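Local coordinates for protein glyceraldehyde-3-phosphate dehydrogenase (PDB 1B7G) that oxidises and phosphorylates D-glyceraldehyde 3-phosphate to 1,3-bisphosphoglycerate in glycolysis, using NAD or NADP with a marked preference for NADP, at residues E241-A255 / T328-I340. The protein carries 1 engineered substitution. Sequence-based numbering, arbitrary orientation.
Sequences ENTPRIVLISSKYDA and TNESLGILKGYLI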
loop_
_atom_site.group_PDB
_atom_site.type_symbol
_atom_site.label_atom_id
_atom_site.label_comp_id
_atom_site.label_asym_id
_atom_site.label_seq_id
_atom_site.Cartn_x
_atom_site.Cartn_y
_atom_site.Cartn_z
ATOM N N GLU A 241 -19.817 1.265 -17.597
ATOM C CA GLU A 241 -19.116 2.512 -17.484
ATOM C C GLU A 241 -19.803 3.573 -16.641
ATOM O O GLU A 241 -19.185 4.584 -16.322
ATOM C CB GLU A 241 -18.885 3.106 -18.900
ATOM C CG GLU A 241 -17.746 4.107 -18.942
ATOM C CD GLU A 241 -17.404 4.541 -20.364
ATOM O OE1 GLU A 241 -17.782 3.804 -21.300
ATOM O OE2 GLU A 241 -16.743 5.604 -20.521
ATOM N N ASN A 242 -21.019 3.337 -16.164
ATOM C CA ASN A 242 -21.805 4.326 -15.437
ATOM C C ASN A 242 -22.456 3.792 -14.189
ATOM O O ASN A 242 -23.620 4.091 -13.856
ATOM C CB ASN A 242 -22.918 4.815 -16.408
ATOM C CG ASN A 242 -22.302 5.772 -17.412
ATOM O OD1 ASN A 242 -21.983 6.886 -16.988
ATOM N ND2 ASN A 242 -22.071 5.324 -18.648
ATOM N N THR A 243 -21.735 2.962 -13.438
ATOM C CA THR A 243 -22.321 2.383 -12.219
ATOM C C THR A 243 -21.324 2.473 -11.092
ATOM O O THR A 243 -20.265 1.775 -11.101
ATOM C CB THR A 243 -22.696 0.899 -12.438
ATOM O OG1 THR A 243 -23.521 0.740 -13.584
ATOM C CG2 THR A 243 -23.345 0.262 -11.233
ATOM N N PRO A 244 -21.573 3.272 -10.077
ATOM C CA PRO A 244 -20.752 3.252 -8.890
ATOM C C PRO A 244 -20.605 1.853 -8.294
ATOM O O PRO A 244 -21.555 1.190 -7.999
ATOM C CB PRO A 244 -21.457 4.190 -7.924
ATOM C CG PRO A 244 -22.258 5.096 -8.800
ATOM C CD PRO A 244 -22.707 4.211 -9.948
ATOM N N ARG A 245 -19.332 1.566 -7.933
ATOM C CA ARG A 245 -18.965 0.309 -7.327
ATOM C C ARG A 245 -18.411 -0.698 -8.366
ATOM O O ARG A 245 -17.941 -1.756 -8.030
ATOM C CB ARG A 245 -19.988 -0.278 -6.382
ATOM C CG ARG A 245 -20.101 0.546 -5.106
ATOM C CD ARG A 245 -21.052 -0.041 -4.072
ATOM N NE ARG A 245 -21.520 1.094 -3.228
ATOM C CZ ARG A 245 -22.316 0.932 -2.189
ATOM N NH1 ARG A 245 -22.694 -0.277 -1.807
ATOM N NH2 ARG A 245 -22.719 2.010 -1.511
ATOM N N ILE A 246 -18.389 -0.204 -9.583
ATOM C CA ILE A 246 -17.821 -0.900 -10.732
ATOM C C ILE A 246 -16.932 0.106 -11.450
ATOM O O ILE A 246 -17.377 1.230 -11.738
ATOM C CB ILE A 246 -18.850 -1.448 -11.715
ATOM C CG1 ILE A 246 -19.678 -2.586 -11.105
ATOM C CG2 ILE A 246 -18.166 -1.961 -12.999
ATOM C CD1 ILE A 246 -20.855 -3.043 -11.983
ATOM N N VAL A 247 -15.683 -0.234 -11.711
ATOM C CA VAL A 247 -14.838 0.662 -12.514
ATOM C C VAL A 247 -14.325 -0.126 -13.742
ATOM O O VAL A 247 -14.287 -1.354 -13.709
ATOM C CB VAL A 247 -13.660 1.269 -11.765
ATOM C CG1 VAL A 247 -14.128 2.308 -10.745
ATOM C CG2 VAL A 247 -12.785 0.225 -11.076
ATOM N N LEU A 248 -13.882 0.573 -14.754
ATOM C CA LEU A 248 -13.362 -0.055 -15.963
ATOM C C LEU A 248 -11.844 0.203 -15.978
ATOM O O LEU A 248 -11.396 1.235 -15.457
ATOM C CB LEU A 248 -14.001 0.473 -17.240
ATOM C CG LEU A 248 -15.466 0.075 -17.474
ATOM C CD1 LEU A 248 -16.012 0.691 -18.747
ATOM C CD2 LEU A 248 -15.632 -1.450 -17.550
ATOM N N ILE A 249 -11.122 -0.788 -16.458
ATOM C CA ILE A 249 -9.652 -0.696 -16.598
ATOM C C ILE A 249 -9.333 -0.819 -18.096
ATOM O O ILE A 249 -9.604 -1.883 -18.695
ATOM C CB ILE A 249 -8.981 -1.895 -15.904
ATOM C CG1 ILE A 249 -9.418 -2.076 -14.471
ATOM C CG2 ILE A 249 -7.449 -1.835 -16.043
ATOM C CD1 ILE A 249 -9.209 -0.982 -13.469
ATOM N N SER A 250 -8.840 0.225 -18.702
ATOM C CA SER A 250 -8.475 0.263 -20.105
ATOM C C SER A 250 -7.105 -0.382 -20.318
ATOM O O SER A 250 -6.417 -0.723 -19.366
ATOM C CB SER A 250 -8.446 1.719 -20.605
ATOM O OG SER A 250 -7.244 2.385 -20.237
ATOM N N SER A 251 -6.671 -0.458 -21.574
ATOM C CA SER A 251 -5.308 -0.969 -21.841
ATOM C C SER A 251 -4.454 0.182 -22.350
ATOM O O SER A 251 -3.471 -0.007 -23.047
ATOM C CB SER A 251 -5.439 -2.055 -22.936
ATOM O OG SER A 251 -6.087 -1.457 -24.050
ATOM N N LYS A 252 -4.851 1.413 -22.049
ATOM C CA LYS A 252 -4.157 2.596 -22.546
ATOM C C LYS A 252 -2.888 2.952 -21.793
ATOM O O LYS A 252 -1.944 3.513 -22.353
ATOM C CB LYS A 252 -5.153 3.764 -22.490
ATOM C CG LYS A 252 -4.672 5.074 -23.078
ATOM C CD LYS A 252 -5.870 6.000 -23.311
ATOM C CE LYS A 252 -5.454 7.261 -24.039
ATOM N NZ LYS A 252 -6.551 8.281 -24.056
ATOM N N TYR A 253 -2.910 2.725 -20.483
ATOM C CA TYR A 253 -1.772 3.170 -19.664
ATOM C C TYR A 253 -0.960 2.052 -19.088
ATOM O O TYR A 253 -0.298 2.247 -18.055
ATOM C CB TYR A 253 -2.334 4.130 -18.611
ATOM C CG TYR A 253 -3.069 5.305 -19.244
ATOM C CD1 TYR A 253 -2.344 6.272 -19.926
ATOM C CD2 TYR A 253 -4.443 5.451 -19.108
ATOM C CE1 TYR A 253 -2.967 7.368 -20.484
ATOM C CE2 TYR A 253 -5.098 6.552 -19.658
ATOM C CZ TYR A 253 -4.345 7.496 -20.328
ATOM O OH TYR A 253 -4.964 8.571 -20.882
ATOM N N ASP A 254 -0.937 0.882 -19.743
ATOM C CA ASP A 254 -0.045 -0.174 -19.213
ATOM C C ASP A 254 -0.345 -0.492 -17.770
ATOM O O ASP A 254 0.590 -0.668 -16.980
ATOM C CB ASP A 254 1.425 0.194 -19.475
ATOM C CG ASP A 254 2.311 -1.050 -19.537
ATOM O OD1 ASP A 254 1.811 -2.195 -19.569
ATOM O OD2 ASP A 254 3.552 -0.868 -19.490
ATOM N N ALA A 255 -1.615 -0.669 -17.366
ATOM C CA ALA A 255 -1.870 -0.993 -15.970
ATOM C C ALA A 255 -2.699 -2.269 -15.786
ATOM O O ALA A 255 -3.352 -2.439 -14.747
ATOM C CB ALA A 255 -2.533 0.185 -15.221
ATOM N N THR A 328 -23.068 6.798 1.207
ATOM C CA THR A 328 -21.971 5.822 1.308
ATOM C C THR A 328 -20.963 6.115 0.208
ATOM O O THR A 328 -19.808 6.347 0.530
ATOM C CB THR A 328 -22.507 4.417 1.182
ATOM O OG1 THR A 328 -23.428 4.203 2.269
ATOM C CG2 THR A 328 -21.372 3.369 1.270
ATOM N N ASN A 329 -21.415 6.227 -1.035
ATOM C CA ASN A 329 -20.561 6.498 -2.157
ATOM C C ASN A 329 -19.760 7.783 -2.069
ATOM O O ASN A 329 -18.532 7.768 -2.286
ATOM C CB ASN A 329 -21.328 6.430 -3.482
ATOM C CG ASN A 329 -21.692 4.963 -3.790
ATOM O OD1 ASN A 329 -21.223 4.031 -3.152
ATOM N ND2 ASN A 329 -22.602 4.803 -4.722
ATOM N N GLU A 330 -20.446 8.893 -1.783
ATOM C CA GLU A 330 -19.761 10.176 -1.736
ATOM C C GLU A 330 -18.763 10.213 -0.598
ATOM O O GLU A 330 -17.647 10.660 -0.747
ATOM C CB GLU A 330 -20.798 11.323 -1.553
ATOM C CG GLU A 330 -20.201 12.693 -1.811
ATOM C CD GLU A 330 -19.390 13.336 -0.727
ATOM O OE1 GLU A 330 -19.544 13.020 0.481
ATOM O OE2 GLU A 330 -18.549 14.214 -1.071
ATOM N N SER A 331 -19.201 9.787 0.602
ATOM C CA SER A 331 -18.333 9.889 1.747
ATOM C C SER A 331 -17.103 8.973 1.643
ATOM O O SER A 331 -16.123 9.224 2.370
ATOM C CB SER A 331 -19.072 9.560 3.042
ATOM O OG SER A 331 -19.566 8.227 3.051
ATOM N N LEU A 332 -17.230 7.832 0.943
ATOM C CA LEU A 332 -16.076 6.893 0.980
ATOM C C LEU A 332 -15.232 7.019 -0.265
ATOM O O LEU A 332 -14.327 6.192 -0.473
ATOM C CB LEU A 332 -16.597 5.463 1.130
ATOM C CG LEU A 332 -17.344 5.165 2.442
ATOM C CD1 LEU A 332 -17.697 3.685 2.497
ATOM C CD2 LEU A 332 -16.484 5.517 3.652
ATOM N N GLY A 333 -15.614 7.950 -1.121
ATOM C CA GLY A 333 -14.923 8.222 -2.364
ATOM C C GLY A 333 -15.018 7.067 -3.356
ATOM O O GLY A 333 -14.028 6.772 -4.028
ATOM N N ILE A 334 -16.198 6.477 -3.487
ATOM C CA ILE A 334 -16.414 5.348 -4.389
ATOM C C ILE A 334 -16.458 5.860 -5.821
ATOM O O ILE A 334 -16.951 6.954 -6.087
ATOM C CB ILE A 334 -17.696 4.590 -4.025
ATOM C CG1 ILE A 334 -17.660 3.997 -2.618
ATOM C CG2 ILE A 334 -18.031 3.492 -5.032
ATOM C CD1 ILE A 334 -16.407 3.208 -2.267
ATOM N N LEU A 335 -15.867 5.131 -6.756
ATOM C CA LEU A 335 -15.811 5.582 -8.137
ATOM C C LEU A 335 -16.729 4.870 -9.097
ATOM O O LEU A 335 -17.219 3.793 -8.838
ATOM C CB LEU A 335 -14.343 5.354 -8.614
ATOM C CG LEU A 335 -13.265 6.059 -7.794
ATOM C CD1 LEU A 335 -11.865 5.579 -8.234
ATOM C CD2 LEU A 335 -13.381 7.577 -7.948
ATOM N N LYS A 336 -16.834 5.398 -10.311
ATOM C CA LYS A 336 -17.507 4.713 -11.418
ATOM C C LYS A 336 -16.688 5.097 -12.661
ATOM O O LYS A 336 -15.766 5.896 -12.510
ATOM C CB LYS A 336 -18.978 5.130 -11.602
ATOM C CG LYS A 336 -19.051 6.611 -12.047
ATOM C CD LYS A 336 -20.506 7.013 -12.325
ATOM C CE LYS A 336 -20.452 8.555 -12.594
ATOM N NZ LYS A 336 -21.835 8.993 -12.971
ATOM N N GLY A 337 -16.994 4.569 -13.824
ATOM C CA GLY A 337 -16.311 4.909 -15.057
ATOM C C GLY A 337 -14.927 4.245 -15.098
ATOM O O GLY A 337 -14.699 3.242 -14.413
ATOM N N TYR A 338 -14.006 4.823 -15.840
ATOM C CA TYR A 338 -12.647 4.323 -15.940
ATOM C C TYR A 338 -11.810 4.691 -14.735
ATOM O O TYR A 338 -11.770 5.846 -14.284
ATOM C CB TYR A 338 -11.961 4.766 -17.243
ATOM C CG TYR A 338 -12.390 3.944 -18.444
ATOM C CD1 TYR A 338 -11.747 2.739 -18.759
ATOM C CD2 TYR A 338 -13.430 4.376 -19.272
ATOM C CE1 TYR A 338 -12.150 1.993 -19.861
ATOM C CE2 TYR A 338 -13.839 3.628 -20.354
ATOM C CZ TYR A 338 -13.191 2.439 -20.644
ATOM O OH TYR A 338 -13.600 1.707 -21.719
ATOM N N LEU A 339 -11.152 3.677 -14.144
ATOM C CA LEU A 339 -10.227 3.950 -13.051
ATOM C C LEU A 339 -8.882 4.365 -13.690
ATOM O O LEU A 339 -8.155 5.216 -13.213
ATOM C CB LEU A 339 -9.994 2.731 -12.165
ATOM C CG LEU A 339 -8.856 2.872 -11.146
ATOM C CD1 LEU A 339 -9.255 3.929 -10.073
ATOM C CD2 LEU A 339 -8.562 1.544 -10.469
ATOM N N ILE A 340 -8.572 3.657 -14.764
ATOM C CA ILE A 340 -7.305 3.808 -15.477
ATOM C C ILE A 340 -7.420 3.108 -16.814
ATOM O O ILE A 340 -8.476 2.464 -17.095
ATOM C CB ILE A 340 -6.129 3.263 -14.641
ATOM C CG1 ILE A 340 -4.778 3.708 -15.193
ATOM C CG2 ILE A 340 -6.169 1.731 -14.563
ATOM C CD1 ILE A 340 -4.556 5.211 -15.171
ATOM O OXT ILE A 340 -6.526 3.255 -17.675
HETATM O O HOH W 1 -24.287 6.895 -13.059
HETATM O O HOH W 2 -19.054 2.258 -13.811
HETATM O O HOH W 3 -4.280 1.064 -18.635
#
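Ser-250 binds the C-terminal carboxylate of Ile-340 with two groups. Its backbone N donates to Ile-340 O (2.8 Å, nearly straight at 176°), and its OG to Ile-340 OXT (2.8 Å). Chi1 at 80° turns OG over its own backbone, where it accepts from Lys-252 N in an ST turn. A water links OXT to Ser-250 O and Tyr-253 N. Leu-248 pairs with the C-terminal tail through a single bridge: its N donates to Gly-337 O, and its O accepts from Leu-339 N (2.8 Å). Leu-248 CB lies over one face of the Tyr-338 ring, a CH-pi contact. A second water accepts from Gly-337 N and Thr-243 N. Arg-245 N donates to Leu-335 O (3.2 Å). The Arg-245 guanidinium grips Asn-329 OD1 side-on, NE and NH2 each at 3.0 Å, with the amide plane turned 79° from its own. NE donates to a lone pair of OD1 in the amide plane; NH2 comes from above. Salt bridges from NH2 to Asp-310 and NH1 to Glu-307 probably balance its charge. Strand 278-288 pairs with the other edge of 246-249. The tail thus lines this edge strand of the catalytic-domain sheet, and Ser-250 and water probably spread its terminal charge.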